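Local coordinates for flavohemoprotein (PDB 4EH1) that probably detoxifies nitric oxide by oxidising it to nitrate with oxygen and NAD(P)H, the piece described being its FAD- and NAD(P)H-binding reductase part, at residues Thr5-Glu10 with Val24-Gly29; Val117-Ala122 with Val144-Ala149. All coordinates share one frame; numbering follows the deposited sequence.

Contact 1 of 2, residues Thr5-Glu10 with Val24-Gly29; sequences TFVVRE and VPADGG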
loop_
_atom_site.group_PDB
_atom_site.type_symbol
_atom_site.label_atom_id
_atom_site.label_comp_id
_atom_site.label_asym_id
_atom_site.label_seq_id
_atom_site.Cartn_x
_atom_site.Cartn_y
_atom_site.Cartn_z
ATOM N N THR A 5 -8.646 0.282 -20.814
ATOM C CA THR A 5 -8.583 1.076 -19.591
ATOM C C THR A 5 -8.899 0.262 -18.329
ATOM O O THR A 5 -9.917 -0.387 -18.261
ATOM C CB THR A 5 -9.555 2.266 -19.658
ATOM O OG1 THR A 5 -9.132 3.159 -20.693
ATOM C CG2 THR A 5 -9.586 3.010 -18.312
ATOM N N PHE A 6 -8.011 0.288 -17.344
ATOM C CA PHE A 6 -8.272 -0.384 -16.078
ATOM C C PHE A 6 -8.264 0.629 -14.967
ATOM O O PHE A 6 -7.737 1.722 -15.126
ATOM C CB PHE A 6 -7.219 -1.458 -15.798
ATOM C CG PHE A 6 -7.496 -2.769 -16.474
ATOM C CD1 PHE A 6 -7.536 -2.851 -17.871
ATOM C CD2 PHE A 6 -7.698 -3.922 -15.720
ATOM C CE1 PHE A 6 -7.777 -4.044 -18.501
ATOM C CE2 PHE A 6 -7.930 -5.139 -16.337
ATOM C CZ PHE A 6 -7.993 -5.203 -17.746
ATOM N N VAL A 7 -8.814 0.243 -13.827
ATOM C CA VAL A 7 -8.865 1.095 -12.652
ATOM C C VAL A 7 -8.164 0.384 -11.493
ATOM O O VAL A 7 -8.335 -0.822 -11.288
ATOM C CB VAL A 7 -10.326 1.420 -12.287
ATOM C CG1 VAL A 7 -10.413 2.352 -11.076
ATOM C CG2 VAL A 7 -11.001 2.036 -13.492
ATOM N N VAL A 8 -7.348 1.134 -10.761
ATOM C CA VAL A 8 -6.687 0.628 -9.575
ATOM C C VAL A 8 -7.753 0.447 -8.487
ATOM O O VAL A 8 -8.352 1.428 -8.024
ATOM C CB VAL A 8 -5.625 1.618 -9.061
ATOM C CG1 VAL A 8 -4.951 1.071 -7.803
ATOM C CG2 VAL A 8 -4.606 1.946 -10.158
ATOM N N ARG A 9 -7.997 -0.798 -8.092
ATOM C CA ARG A 9 -8.898 -1.080 -6.962
ATOM C C ARG A 9 -8.137 -1.069 -5.625
ATOM O O ARG A 9 -8.689 -0.721 -4.580
ATOM C CB ARG A 9 -9.561 -2.438 -7.146
ATOM C CG ARG A 9 -10.717 -2.693 -6.183
ATOM C CD ARG A 9 -11.441 -4.033 -6.429
ATOM N NE ARG A 9 -10.636 -5.196 -6.051
ATOM C CZ ARG A 9 -10.485 -5.632 -4.800
ATOM N NH1 ARG A 9 -11.086 -4.995 -3.794
ATOM N NH2 ARG A 9 -9.723 -6.699 -4.547
ATOM N N GLU A 10 -6.858 -1.444 -5.676
ATOM C CA GLU A 10 -6.048 -1.633 -4.468
ATOM C C GLU A 10 -4.611 -1.303 -4.774
ATOM O O GLU A 10 -4.133 -1.632 -5.862
ATOM C CB GLU A 10 -6.059 -3.091 -4.058
ATOM C CG GLU A 10 -6.453 -3.297 -2.661
ATOM C CD GLU A 10 -7.880 -3.714 -2.587
ATOM O OE1 GLU A 10 -8.167 -4.864 -2.985
ATOM O OE2 GLU A 10 -8.713 -2.890 -2.159
ATOM N N VAL A 24 -8.860 -3.501 -12.201
ATOM C CA VAL A 24 -10.087 -4.026 -12.784
ATOM C C VAL A 24 -10.473 -3.225 -14.034
ATOM O O VAL A 24 -10.234 -2.020 -14.112
ATOM C CB VAL A 24 -11.230 -3.983 -11.769
ATOM C CG1 VAL A 24 -10.868 -4.793 -10.514
ATOM C CG2 VAL A 24 -11.505 -2.570 -11.398
ATOM N N PRO A 25 -11.076 -3.893 -15.020
ATOM C CA PRO A 25 -11.365 -3.163 -16.258
ATOM C C PRO A 25 -12.364 -2.061 -15.983
ATOM O O PRO A 25 -13.282 -2.299 -15.217
ATOM C CB PRO A 25 -12.015 -4.215 -17.159
ATOM C CG PRO A 25 -12.085 -5.468 -16.399
ATOM C CD PRO A 25 -11.731 -5.207 -14.970
ATOM N N ALA A 26 -12.181 -0.876 -16.551
ATOM C CA ALA A 26 -13.205 0.154 -16.419
ATOM C C ALA A 26 -14.533 -0.279 -17.071
ATOM O O ALA A 26 -15.581 0.268 -16.751
ATOM C CB ALA A 26 -12.734 1.465 -17.001
ATOM N N ASP A 27 -14.479 -1.260 -17.975
ATOM C CA ASP A 27 -15.686 -1.815 -18.601
ATOM C C ASP A 27 -16.573 -2.536 -17.593
ATOM O O ASP A 27 -17.781 -2.311 -17.536
ATOM C CB ASP A 27 -15.317 -2.836 -19.682
ATOM C CG ASP A 27 -14.541 -2.226 -20.832
ATOM O OD1 ASP A 27 -14.635 -0.996 -21.033
ATOM O OD2 ASP A 27 -13.846 -2.985 -21.550
ATOM N N GLY A 28 -15.954 -3.397 -16.790
ATOM C CA GLY A 28 -16.670 -4.442 -16.089
ATOM C C GLY A 28 -16.403 -5.698 -16.893
ATOM O O GLY A 28 -15.706 -5.647 -17.908
ATOM N N GLY A 29 -16.921 -6.831 -16.445
ATOM C CA GLY A 29 -16.811 -8.057 -17.219
ATOM C C GLY A 29 -15.440 -8.719 -17.144
ATOM O O GLY A 29 -14.546 -8.238 -16.467
#
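Phe6 lays its ring against Pro25 at the apolar centre of this contact, where strands 4-13 and 18-25 pair as a beta hairpin in the antiparallel sheet of the FAD-binding domain. Pro25 CA stands 3.8 Å from the centroid of the Phe6 ring and only 12° off its normal, a CH-pi contact over one face. With CG turned anti to its own carbonyl carbon (chi1 -83°), the Phe6 ring is carried beside the chain to the backbone of Val24 and Pro25. Proline suits a non-hydrogen-bonded position, since its missing N-H costs no bond there, and its compact ring is buried with Phe6 against Val31. On the face bearing Val7 and Val24, small branched side chains meet more loosely, Val7 CB lying 4.3 Å from Val24 CG2. Ala26 points its CB toward strand 4-13, where the methyl packs on Thr5 CG2 at 3.7 Å.

Backbone bonds fix this register. Val7 and Val24 form a hydrogen-bonded pair through Val7 N to Val24 O (2.7 Å) and Val24 N to Val7 O (2.9 Å), and Ala26 N bonds Thr5 O at 2.9 Å. Beyond Pro25 the chain leaves the strand.

At the polar edge, Thr5 OG1 bonds to Lys100 NZ. A classic beta bulge sets Arg9 and Glu10 together opposite Val22 of the partner strand. Arg9 CD meets Val24 CG1 at 4.2 Å, with the guanidinium edge toward that methyl, while within its own strand Arg9 NH2 makes a salt bridge of 2.9 Å to Glu10 OE1.

Contact 2 of 2, residues Val117-Ala122 with Val144-Ala149; sequences VVLISA and VTYLYA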
loop_
_atom_site.group_PDB
_atom_site.type_symbol
_atom_site.label_atom_id
_atom_site.label_comp_id
_atom_site.label_asym_id
_atom_site.label_seq_id
_atom_site.Cartn_x
_atom_site.Cartn_y
_atom_site.Cartn_z
ATOM N N VAL A 117 8.742 -29.254 -8.226
ATOM C CA VAL A 117 8.885 -27.914 -8.767
ATOM C C VAL A 117 9.775 -27.058 -7.873
ATOM O O VAL A 117 9.520 -26.952 -6.660
ATOM C CB VAL A 117 7.483 -27.230 -8.916
ATOM C CG1 VAL A 117 7.631 -25.744 -9.186
ATOM C CG2 VAL A 117 6.725 -27.861 -10.045
ATOM N N VAL A 118 10.822 -26.464 -8.464
ATOM C CA VAL A 118 11.641 -25.500 -7.726
ATOM C C VAL A 118 11.469 -24.082 -8.293
ATOM O O VAL A 118 11.637 -23.850 -9.492
ATOM C CB VAL A 118 13.140 -25.943 -7.628
ATOM C CG1 VAL A 118 13.931 -24.976 -6.772
ATOM C CG2 VAL A 118 13.257 -27.324 -6.984
ATOM N N LEU A 119 11.087 -23.144 -7.435
ATOM C CA LEU A 119 10.963 -21.748 -7.848
ATOM C C LEU A 119 12.128 -20.985 -7.201
ATOM O O LEU A 119 12.334 -21.066 -5.988
ATOM C CB LEU A 119 9.639 -21.136 -7.373
ATOM C CG LEU A 119 8.366 -21.926 -7.694
ATOM C CD1 LEU A 119 7.120 -21.188 -7.231
ATOM C CD2 LEU A 119 8.297 -22.236 -9.200
ATOM N N ILE A 120 12.862 -20.238 -8.020
ATOM C CA ILE A 120 14.038 -19.508 -7.585
ATOM C C ILE A 120 13.972 -18.096 -8.127
ATOM O O ILE A 120 13.870 -17.880 -9.336
ATOM C CB ILE A 120 15.334 -20.144 -8.135
ATOM C CG1 ILE A 120 15.360 -21.648 -7.832
ATOM C CG2 ILE A 120 16.585 -19.422 -7.564
ATOM C CD1 ILE A 120 16.589 -22.391 -8.414
ATOM N N SER A 121 14.059 -17.126 -7.238
ATOM C CA SER A 121 14.061 -15.741 -7.683
ATOM C C SER A 121 14.778 -14.833 -6.700
ATOM O O SER A 121 15.048 -15.235 -5.564
ATOM C CB SER A 121 12.622 -15.249 -7.861
ATOM O OG SER A 121 11.897 -15.414 -6.658
ATOM N N ALA A 122 15.038 -13.603 -7.154
ATOM C CA ALA A 122 15.671 -12.557 -6.362
ATOM C C ALA A 122 14.992 -11.220 -6.576
ATOM O O ALA A 122 14.655 -10.852 -7.706
ATOM C CB ALA A 122 17.163 -12.412 -6.734
ATOM N N VAL A 144 6.640 -28.702 -3.801
ATOM C CA VAL A 144 7.081 -27.367 -4.223
ATOM C C VAL A 144 8.148 -26.792 -3.265
ATOM O O VAL A 144 7.971 -26.811 -2.044
ATOM C CB VAL A 144 5.897 -26.369 -4.357
ATOM C CG1 VAL A 144 6.398 -24.990 -4.839
ATOM C CG2 VAL A 144 4.833 -26.901 -5.334
ATOM N N THR A 145 9.259 -26.321 -3.835
ATOM C CA THR A 145 10.305 -25.626 -3.088
ATOM C C THR A 145 10.448 -24.175 -3.596
ATOM O O THR A 145 10.578 -23.918 -4.800
ATOM C CB THR A 145 11.670 -26.341 -3.218
ATOM O OG1 THR A 145 11.551 -27.684 -2.760
ATOM C CG2 THR A 145 12.741 -25.640 -2.358
ATOM N N TYR A 146 10.423 -23.225 -2.678
ATOM C CA TYR A 146 10.558 -21.829 -3.037
ATOM C C TYR A 146 11.893 -21.267 -2.505
ATOM O O TYR A 146 12.144 -21.261 -1.298
ATOM C CB TYR A 146 9.394 -21.090 -2.416
ATOM C CG TYR A 146 9.314 -19.607 -2.689
ATOM C CD1 TYR A 146 9.788 -18.685 -1.754
ATOM C CD2 TYR A 146 8.713 -19.123 -3.853
ATOM C CE1 TYR A 146 9.699 -17.325 -1.973
ATOM C CE2 TYR A 146 8.623 -17.756 -4.090
ATOM C CZ TYR A 146 9.108 -16.864 -3.136
ATOM O OH TYR A 146 9.013 -15.510 -3.344
ATOM N N LEU A 147 12.757 -20.808 -3.398
ATOM C CA LEU A 147 14.059 -20.270 -2.980
ATOM C C LEU A 147 14.114 -18.797 -3.375
ATOM O O LEU A 147 13.912 -18.457 -4.546
ATOM C CB LEU A 147 15.216 -21.047 -3.612
ATOM C CG LEU A 147 15.219 -22.588 -3.492
ATOM C CD1 LEU A 147 16.370 -23.185 -4.276
ATOM C CD2 LEU A 147 15.297 -23.064 -2.063
ATOM N N TYR A 148 14.379 -17.933 -2.397
ATOM C CA TYR A 148 14.260 -16.488 -2.585
ATOM C C TYR A 148 15.474 -15.739 -1.996
ATOM O O TYR A 148 15.914 -16.030 -0.870
ATOM C CB TYR A 148 12.963 -15.960 -1.934
ATOM C CG TYR A 148 12.720 -14.479 -2.224
ATOM C CD1 TYR A 148 12.624 -14.018 -3.532
ATOM C CD2 TYR A 148 12.638 -13.537 -1.190
ATOM C CE1 TYR A 148 12.442 -12.654 -3.820
ATOM C CE2 TYR A 148 12.462 -12.155 -1.463
ATOM C CZ TYR A 148 12.343 -11.738 -2.777
ATOM O OH TYR A 148 12.139 -10.412 -3.072
ATOM N N ALA A 149 16.016 -14.796 -2.764
ATOM C CA ALA A 149 17.113 -13.946 -2.289
ATOM C C ALA A 149 16.712 -12.475 -2.371
ATOM O O ALA A 149 16.198 -12.014 -3.378
ATOM C CB ALA A 149 18.393 -14.205 -3.099
HETATM O O HOH W 1 10.680 -29.302 -4.924
HETATM O O HOH W 2 11.253 -17.854 -5.809
#
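Leu147 O accepts two hydrogen bonds, from Ser121 N at 3.0 Å and from water 2, whose oxygen is also 3.0 Å from Leu147 O. The same water bonds Ser121 OG at 2.7 Å, so that it bridges Ser121 OG and Leu147 O, and it lies over one face of the Tyr146 ring, offset toward its rim, in a buried place. Ser121 OG sits between its backbone N and carbonyl carbon (chi1 56°), a turn that also brings it to 3.5 Å from Tyr148 CD1. Serine suits this spot because it is small enough to leave room for both the tyrosine and the water.

Four further N-H···O bonds join the parallel strands, among them the short Leu147 N to Leu119 O (2.6 Å). At the other end, water 1 links Val117 O to Thr145 OG1.

Beta-branched and leucine side chains suit the buried sheet. On the face of Val118 and Ile120, Leu147 CD1 lies 3.9 Å from Val118 CG1 and 4.0 Å from Ile120 CG1. The opposite face, with Leu119, Tyr146 and Tyr148, is covered by helix 126-138. Tyr148 OH bonds Gly123 O, in the loop that probably binds NADP(+). Strand, helix and parallel strand make the beta-alpha-beta crossover typical of the Rossmann-like NAD-binding domain of ferredoxin reductase relatives.

In the fold
The two contacts belong to the two halves of the reductase part. Contact 1 lies in the antiparallel sheet of the FAD-binding domain, and contact 2 in the middle of the parallel sheet of the NAD-binding domain. They follow one another along the chain, sit on opposite sides of its centre and do not touch: their centres are about 31 Å apart and their nearest atoms about 19 Å. In contact 2 the Ser121 side chain is about 11 Å from the bound FAD. In contact 1, the Phe6 side chain is about 12 Å from that of Tyr57, which probably binds FAD.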